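Local coordinates for protein ATP phosphoribosyltransferase regulatory subunit (Bacillus halodurans, PDB 3OD1) that is probably required for the first step of histidine biosynthesis, working with the HisG subunit and perhaps letting histidine regulate ATP phosphoribosyltransferase by feedback, at residues Q33-Y43 with E144-R155. Residues are numbered along the deposited sequence; the frame is centred on the assembly and turned at random.
Sequences QMTEEINLWGY and EVIALMIAALKR
Leu-148 lays its CD1 methyl over one face of the Trp-41 indole, a CH-pi contact 3.5 Å from the centroid of the five-membered ring. Helix segments 33-40 and 144-155 run roughly antiparallel (143°) on the mixed sheet of the class II aminoacyl-tRNA synthetase-like fold; Ile-38 and Tyr-43 rest on strands 104-113 and 125-134, Leu-148 on Phe-316. With CG anti to the backbone N (chi1 -154°), the extended Arg-155 chain reaches across helix 33-40. In the guanidinium plane, NE donates to Gln-33 OE1 (3.1 Å) and NH1 to Glu-37 OE1 (2.9 Å); NH2 forms a salt bridge with Glu-36 OE1, whose carboxylate is turned 77° from that plane. A leucine in place of Arg-155 would probably leave both glutamates without this shared counter-charge and Gln-33 OE1 without its NE donor. Glu-37, bent at chi2, nestles among Leu-148, Ala-151, Ala-152 and Arg-155 while OE2, in the indole plane, accepts a hydrogen bond from Trp-41 NE1, helping orient the ring. Arg-359 of the second subunit adds a cation-pi contact to Trp-41. Met-34 CE packs on Ala-152 CB. Tyr-43 OH donates to Glu-144 OE2 at 2.7 Å, reaching it from above the carboxylate plane, while Glu-144 OE1 pairs with Arg-105 NH2.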
ATOM      1  N   GLN B  33     -11.897  -8.663   0.084  1.00 31.39           N
ATOM      2  CA  GLN B  33     -12.705  -9.744  -0.478  1.00 33.73           C
ATOM      3  C   GLN B  33     -12.028 -10.357  -1.705  1.00 37.78           C
ATOM      4  O   GLN B  33     -11.970 -11.583  -1.849  1.00 39.49           O
ATOM      5  CB  GLN B  33     -14.108  -9.243  -0.812  1.00 37.17           C
ATOM      6  CG  GLN B  33     -14.913  -8.886   0.444  1.00 41.00           C
ATOM      7  CD  GLN B  33     -15.137 -10.100   1.332  1.00 54.22           C
ATOM      8  OE1 GLN B  33     -15.387 -11.200   0.837  1.00 58.18           O
ATOM      9  NE2 GLN B  33     -15.044  -9.910   2.645  1.00 55.07           N
HETATM   10  N   MSE B  34     -11.501  -9.514  -2.585  1.00 31.06           N
HETATM   11  CA  MSE B  34     -10.826 -10.029  -3.766  1.00 29.59           C
HETATM   12  C   MSE B  34      -9.548 -10.783  -3.438  1.00 32.91           C
HETATM   13  O   MSE B  34      -9.287 -11.844  -4.013  1.00 39.09           O
HETATM   14  CB  MSE B  34     -10.562  -8.923  -4.796  1.00 32.59           C
HETATM   15  CG  MSE B  34     -11.845  -8.273  -5.309  1.00 39.24           C
HETATM   16 SE   MSE B  34     -11.529  -7.102  -6.806  0.65 43.81          SE
HETATM   17  CE  MSE B  34     -10.933  -8.444  -8.103  1.00 57.65           C
ATOM     18  N   THR B  35      -8.746 -10.239  -2.527  1.00 30.48           N
ATOM     19  CA  THR B  35      -7.478 -10.862  -2.170  1.00 29.96           C
ATOM     20  C   THR B  35      -7.699 -12.193  -1.447  1.00 36.24           C
ATOM     21  O   THR B  35      -6.906 -13.121  -1.588  1.00 32.21           O
ATOM     22  CB  THR B  35      -6.582  -9.919  -1.331  1.00 35.70           C
ATOM     23  OG1 THR B  35      -7.320  -9.420  -0.215  1.00 39.80           O
ATOM     24  CG2 THR B  35      -6.115  -8.738  -2.175  1.00 40.28           C
ATOM     25  N   GLU B  36      -8.794 -12.290  -0.700  1.00 34.97           N
ATOM     26  CA  GLU B  36      -9.160 -13.551  -0.063  1.00 37.89           C
ATOM     27  C   GLU B  36      -9.480 -14.641  -1.089  1.00 35.68           C
ATOM     28  O   GLU B  36      -9.074 -15.783  -0.919  1.00 33.43           O
ATOM     29  CB  GLU B  36     -10.361 -13.370   0.857  1.00 38.72           C
ATOM     30  CG  GLU B  36     -10.014 -13.491   2.328  1.00 61.51           C
ATOM     31  CD  GLU B  36     -11.169 -13.109   3.234  1.00 72.98           C
ATOM     32  OE1 GLU B  36     -12.217 -13.795   3.194  1.00 70.40           O
ATOM     33  OE2 GLU B  36     -11.023 -12.118   3.986  1.00 78.35           O
ATOM     34  N   GLU B  37     -10.249 -14.299  -2.119  1.00 31.49           N
ATOM     35  CA  GLU B  37     -10.557 -15.261  -3.188  1.00 36.09           C
ATOM     36  C   GLU B  37      -9.274 -15.663  -3.910  1.00 35.63           C
ATOM     37  O   GLU B  37      -8.999 -16.847  -4.124  1.00 37.99           O
ATOM     38  CB  GLU B  37     -11.545 -14.674  -4.203  1.00 36.20           C
ATOM     39  CG  GLU B  37     -12.014 -15.673  -5.269  1.00 35.35           C
ATOM     40  CD  GLU B  37     -12.880 -16.778  -4.680  1.00 42.56           C
ATOM     41  OE1 GLU B  37     -13.398 -16.571  -3.574  1.00 40.78           O
ATOM     42  OE2 GLU B  37     -13.050 -17.846  -5.314  1.00 43.74           O
ATOM     43  N   ILE B  38      -8.479 -14.666  -4.268  1.00 34.07           N
ATOM     44  CA  ILE B  38      -7.208 -14.913  -4.939  1.00 36.85           C
ATOM     45  C   ILE B  38      -6.325 -15.892  -4.158  1.00 38.06           C
ATOM     46  O   ILE B  38      -5.679 -16.777  -4.740  1.00 32.35           O
ATOM     47  CB  ILE B  38      -6.492 -13.585  -5.221  1.00 35.20           C
ATOM     48  CG1 ILE B  38      -7.252 -12.808  -6.318  1.00 31.99           C
ATOM     49  CG2 ILE B  38      -5.029 -13.817  -5.596  1.00 30.67           C
ATOM     50  CD1 ILE B  38      -6.829 -11.342  -6.426  1.00 33.90           C
ATOM     51  N   ASN B  39      -6.321 -15.764  -2.837  1.00 35.43           N
ATOM     52  CA  ASN B  39      -5.491 -16.638  -2.011  1.00 32.99           C
ATOM     53  C   ASN B  39      -5.994 -18.074  -1.983  1.00 33.25           C
ATOM     54  O   ASN B  39      -5.203 -19.028  -1.905  1.00 34.17           O
ATOM     55  CB  ASN B  39      -5.389 -16.098  -0.589  1.00 41.75           C
ATOM     56  CG  ASN B  39      -3.958 -15.973  -0.133  1.00 60.94           C
ATOM     57  OD1 ASN B  39      -3.557 -16.600   0.846  1.00 76.25           O
ATOM     58  ND2 ASN B  39      -3.162 -15.180  -0.862  1.00 56.23           N
ATOM     59  N   LEU B  40      -7.310 -18.214  -2.034  1.00 34.41           N
ATOM     60  CA  LEU B  40      -7.953 -19.524  -2.135  1.00 37.92           C
ATOM     61  C   LEU B  40      -7.618 -20.280  -3.430  1.00 32.88           C
ATOM     62  O   LEU B  40      -7.826 -21.489  -3.513  1.00 35.47           O
ATOM     63  CB  LEU B  40      -9.464 -19.377  -1.996  1.00 37.72           C
ATOM     64  CG  LEU B  40      -9.920 -18.972  -0.582  1.00 41.81           C
ATOM     65  CD1 LEU B  40     -11.432 -18.754  -0.548  1.00 44.82           C
ATOM     66  CD2 LEU B  40      -9.524 -20.033   0.426  1.00 38.38           C
ATOM     67  N   TRP B  41      -7.120 -19.573  -4.441  1.00 35.51           N
ATOM     68  CA  TRP B  41      -6.759 -20.219  -5.714  1.00 33.05           C
ATOM     69  C   TRP B  41      -5.258 -20.463  -5.839  1.00 34.28           C
ATOM     70  O   TRP B  41      -4.761 -20.791  -6.919  1.00 33.90           O
ATOM     71  CB  TRP B  41      -7.234 -19.379  -6.904  1.00 30.39           C
ATOM     72  CG  TRP B  41      -8.710 -19.315  -7.055  1.00 35.82           C
ATOM     73  CD1 TRP B  41      -9.617 -18.948  -6.102  1.00 32.17           C
ATOM     74  CD2 TRP B  41      -9.467 -19.606  -8.242  1.00 39.22           C
ATOM     75  NE1 TRP B  41     -10.891 -19.001  -6.619  1.00 31.41           N
ATOM     76  CE2 TRP B  41     -10.826 -19.391  -7.931  1.00 33.68           C
ATOM     77  CE3 TRP B  41      -9.126 -20.026  -9.537  1.00 36.24           C
ATOM     78  CZ2 TRP B  41     -11.848 -19.580  -8.868  1.00 31.25           C
ATOM     79  CZ3 TRP B  41     -10.139 -20.222 -10.459  1.00 35.89           C
ATOM     80  CH2 TRP B  41     -11.484 -20.003 -10.120  1.00 37.67           C
ATOM     81  N   GLY B  42      -4.530 -20.261  -4.748  1.00 33.73           N
ATOM     82  CA  GLY B  42      -3.122 -20.600  -4.693  1.00 34.91           C
ATOM     83  C   GLY B  42      -2.139 -19.530  -5.121  1.00 30.85           C
ATOM     84  O   GLY B  42      -0.958 -19.818  -5.314  1.00 37.71           O
ATOM     85  N   TYR B  43      -2.604 -18.293  -5.271  1.00 33.94           N
ATOM     86  CA  TYR B  43      -1.710 -17.203  -5.677  1.00 30.13           C
ATOM     87  C   TYR B  43      -1.026 -16.622  -4.445  1.00 33.17           C
ATOM     88  O   TYR B  43      -1.622 -16.576  -3.362  1.00 37.34           O
ATOM     89  CB  TYR B  43      -2.472 -16.127  -6.472  1.00 30.84           C
ATOM     90  CG  TYR B  43      -2.870 -16.601  -7.854  1.00 28.57           C
ATOM     91  CD1 TYR B  43      -2.199 -16.146  -8.985  1.00 30.77           C
ATOM     92  CD2 TYR B  43      -3.894 -17.527  -8.024  1.00 30.48           C
ATOM     93  CE1 TYR B  43      -2.538 -16.591 -10.251  1.00 36.06           C
ATOM     94  CE2 TYR B  43      -4.237 -17.996  -9.295  1.00 33.15           C
ATOM     95  CZ  TYR B  43      -3.553 -17.522 -10.399  1.00 33.51           C
ATOM     96  OH  TYR B  43      -3.895 -17.958 -11.652  1.00 33.45           O
ATOM     97  N   GLU B 144      -8.615 -20.365 -16.158  1.00 33.48           N
ATOM     98  CA  GLU B 144      -8.388 -20.105 -14.733  1.00 32.92           C
ATOM     99  C   GLU B 144      -8.332 -18.614 -14.389  1.00 34.20           C
ATOM    100  O   GLU B 144      -9.019 -18.170 -13.479  1.00 32.16           O
ATOM    101  CB  GLU B 144      -7.115 -20.799 -14.235  1.00 31.60           C
ATOM    102  CG  GLU B 144      -6.782 -20.506 -12.757  1.00 35.61           C
ATOM    103  CD  GLU B 144      -5.419 -21.053 -12.334  1.00 41.51           C
ATOM    104  OE1 GLU B 144      -4.924 -22.015 -12.967  1.00 41.09           O
ATOM    105  OE2 GLU B 144      -4.825 -20.503 -11.384  1.00 36.15           O
ATOM    106  N   VAL B 145      -7.512 -17.838 -15.087  1.00 29.98           N
ATOM    107  CA  VAL B 145      -7.403 -16.424 -14.716  1.00 35.24           C
ATOM    108  C   VAL B 145      -8.712 -15.665 -14.945  1.00 32.17           C
ATOM    109  O   VAL B 145      -9.023 -14.741 -14.207  1.00 30.50           O
ATOM    110  CB  VAL B 145      -6.219 -15.696 -15.409  1.00 35.00           C
ATOM    111  CG1 VAL B 145      -4.894 -16.356 -15.030  1.00 29.88           C
ATOM    112  CG2 VAL B 145      -6.407 -15.672 -16.914  1.00 38.36           C
ATOM    113  N   ILE B 146      -9.481 -16.049 -15.960  1.00 30.65           N
ATOM    114  CA  ILE B 146     -10.752 -15.374 -16.210  1.00 32.40           C
ATOM    115  C   ILE B 146     -11.778 -15.781 -15.156  1.00 34.29           C
ATOM    116  O   ILE B 146     -12.482 -14.931 -14.614  1.00 34.79           O
ATOM    117  CB  ILE B 146     -11.293 -15.663 -17.632  1.00 31.04           C
ATOM    118  CG1 ILE B 146     -10.393 -15.001 -18.694  1.00 24.80           C
ATOM    119  CG2 ILE B 146     -12.724 -15.183 -17.753  1.00 27.43           C
ATOM    120  CD1 ILE B 146     -10.756 -15.374 -20.147  1.00 34.86           C
ATOM    121  N   ALA B 147     -11.834 -17.080 -14.858  1.00 33.87           N
ATOM    122  CA  ALA B 147     -12.730 -17.617 -13.841  1.00 39.23           C
ATOM    123  C   ALA B 147     -12.424 -17.070 -12.449  1.00 35.50           C
ATOM    124  O   ALA B 147     -13.333 -16.821 -11.666  1.00 33.21           O
ATOM    125  CB  ALA B 147     -12.690 -19.149 -13.844  1.00 37.72           C
ATOM    126  N   LEU B 148     -11.144 -16.901 -12.136  1.00 33.84           N
ATOM    127  CA  LEU B 148     -10.749 -16.288 -10.877  1.00 33.05           C
ATOM    128  C   LEU B 148     -11.203 -14.828 -10.833  1.00 34.14           C
ATOM    129  O   LEU B 148     -11.793 -14.390  -9.851  1.00 35.06           O
ATOM    130  CB  LEU B 148      -9.238 -16.394 -10.677  1.00 34.63           C
ATOM    131  CG  LEU B 148      -8.613 -15.635  -9.497  1.00 36.15           C
ATOM    132  CD1 LEU B 148      -9.329 -15.964  -8.184  1.00 30.01           C
ATOM    133  CD2 LEU B 148      -7.127 -15.964  -9.410  1.00 30.31           C
HETATM  134  N   MSE B 149     -10.959 -14.084 -11.906  1.00 34.44           N
HETATM  135  CA  MSE B 149     -11.390 -12.691 -11.948  1.00 34.57           C
HETATM  136  C   MSE B 149     -12.888 -12.570 -11.680  1.00 33.09           C
HETATM  137  O   MSE B 149     -13.334 -11.687 -10.925  1.00 33.54           O
HETATM  138  CB  MSE B 149     -11.067 -12.060 -13.301  1.00 31.54           C
HETATM  139  CG  MSE B 149     -11.095 -10.524 -13.250  1.00 34.67           C
HETATM  140 SE   MSE B 149     -10.615  -9.672 -14.942  0.73 40.87          SE
HETATM  141  CE  MSE B 149     -12.113 -10.238 -16.036  1.00 27.77           C
ATOM    142  N   ILE B 150     -13.661 -13.441 -12.325  1.00 29.14           N
ATOM    143  CA  ILE B 150     -15.105 -13.437 -12.175  1.00 32.42           C
ATOM    144  C   ILE B 150     -15.494 -13.779 -10.741  1.00 34.96           C
ATOM    145  O   ILE B 150     -16.401 -13.167 -10.170  1.00 39.88           O
ATOM    146  CB  ILE B 150     -15.777 -14.407 -13.181  1.00 33.41           C
ATOM    147  CG1 ILE B 150     -15.594 -13.870 -14.610  1.00 36.35           C
ATOM    148  CG2 ILE B 150     -17.256 -14.639 -12.813  1.00 32.64           C
ATOM    149  CD1 ILE B 150     -16.094 -14.779 -15.708  1.00 41.64           C
ATOM    150  N   ALA B 151     -14.800 -14.747 -10.145  1.00 35.46           N
ATOM    151  CA  ALA B 151     -15.121 -15.147  -8.779  1.00 36.31           C
ATOM    152  C   ALA B 151     -14.739 -14.045  -7.791  1.00 35.20           C
ATOM    153  O   ALA B 151     -15.430 -13.812  -6.786  1.00 39.02           O
ATOM    154  CB  ALA B 151     -14.441 -16.457  -8.434  1.00 34.03           C
ATOM    155  N   ALA B 152     -13.640 -13.356  -8.074  1.00 31.85           N
ATOM    156  CA  ALA B 152     -13.197 -12.266  -7.196  1.00 33.35           C
ATOM    157  C   ALA B 152     -14.143 -11.062  -7.305  1.00 34.24           C
ATOM    158  O   ALA B 152     -14.506 -10.458  -6.301  1.00 37.45           O
ATOM    159  CB  ALA B 152     -11.762 -11.859  -7.533  1.00 25.36           C
ATOM    160  N   LEU B 153     -14.533 -10.713  -8.529  1.00 35.78           N
ATOM    161  CA  LEU B 153     -15.484  -9.631  -8.745  1.00 39.58           C
ATOM    162  C   LEU B 153     -16.793  -9.904  -8.011  1.00 38.95           C
ATOM    163  O   LEU B 153     -17.325  -9.024  -7.347  1.00 41.99           O
ATOM    164  CB  LEU B 153     -15.736  -9.423 -10.235  1.00 35.05           C
ATOM    165  CG  LEU B 153     -14.544  -8.789 -10.948  1.00 34.56           C
ATOM    166  CD1 LEU B 153     -14.804  -8.670 -12.433  1.00 33.17           C
ATOM    167  CD2 LEU B 153     -14.250  -7.423 -10.331  1.00 36.20           C
ATOM    168  N   LYS B 154     -17.289 -11.134  -8.126  1.00 37.41           N
ATOM    169  CA  LYS B 154     -18.479 -11.577  -7.404  1.00 43.50           C
ATOM    170  C   LYS B 154     -18.340 -11.450  -5.895  1.00 40.78           C
ATOM    171  O   LYS B 154     -19.249 -10.974  -5.217  1.00 42.25           O
ATOM    172  CB  LYS B 154     -18.811 -13.031  -7.751  1.00 40.60           C
ATOM    173  CG  LYS B 154     -19.446 -13.205  -9.113  1.00 48.77           C
ATOM    174  CD  LYS B 154     -20.522 -14.276  -9.091  1.00 62.99           C
ATOM    175  CE  LYS B 154     -19.950 -15.660  -9.317  1.00 70.69           C
ATOM    176  NZ  LYS B 154     -21.043 -16.650  -9.568  1.00 76.93           N
ATOM    177  N   ARG B 155     -17.209 -11.894  -5.361  1.00 36.27           N
ATOM    178  CA  ARG B 155     -17.015 -11.863  -3.920  1.00 41.86           C
ATOM    179  C   ARG B 155     -16.940 -10.414  -3.410  1.00 47.55           C
ATOM    180  O   ARG B 155     -17.225 -10.140  -2.243  1.00 45.06           O
ATOM    181  CB  ARG B 155     -15.756 -12.638  -3.532  1.00 37.71           C
ATOM    182  CG  ARG B 155     -15.773 -13.198  -2.117  1.00 48.98           C
ATOM    183  CD  ARG B 155     -14.347 -13.396  -1.628  1.00 53.11           C
ATOM    184  NE  ARG B 155     -14.259 -13.829  -0.239  1.00 49.99           N
ATOM    185  CZ  ARG B 155     -13.973 -15.073   0.136  1.00 62.86           C
ATOM    186  NH1 ARG B 155     -13.744 -16.011  -0.781  1.00 49.19           N
ATOM    187  NH2 ARG B 155     -13.912 -15.378   1.428  1.00 71.79           N
TER
HETATM  188  O   HOH W   1      -5.578 -22.576  -8.991  1.00 40.03           O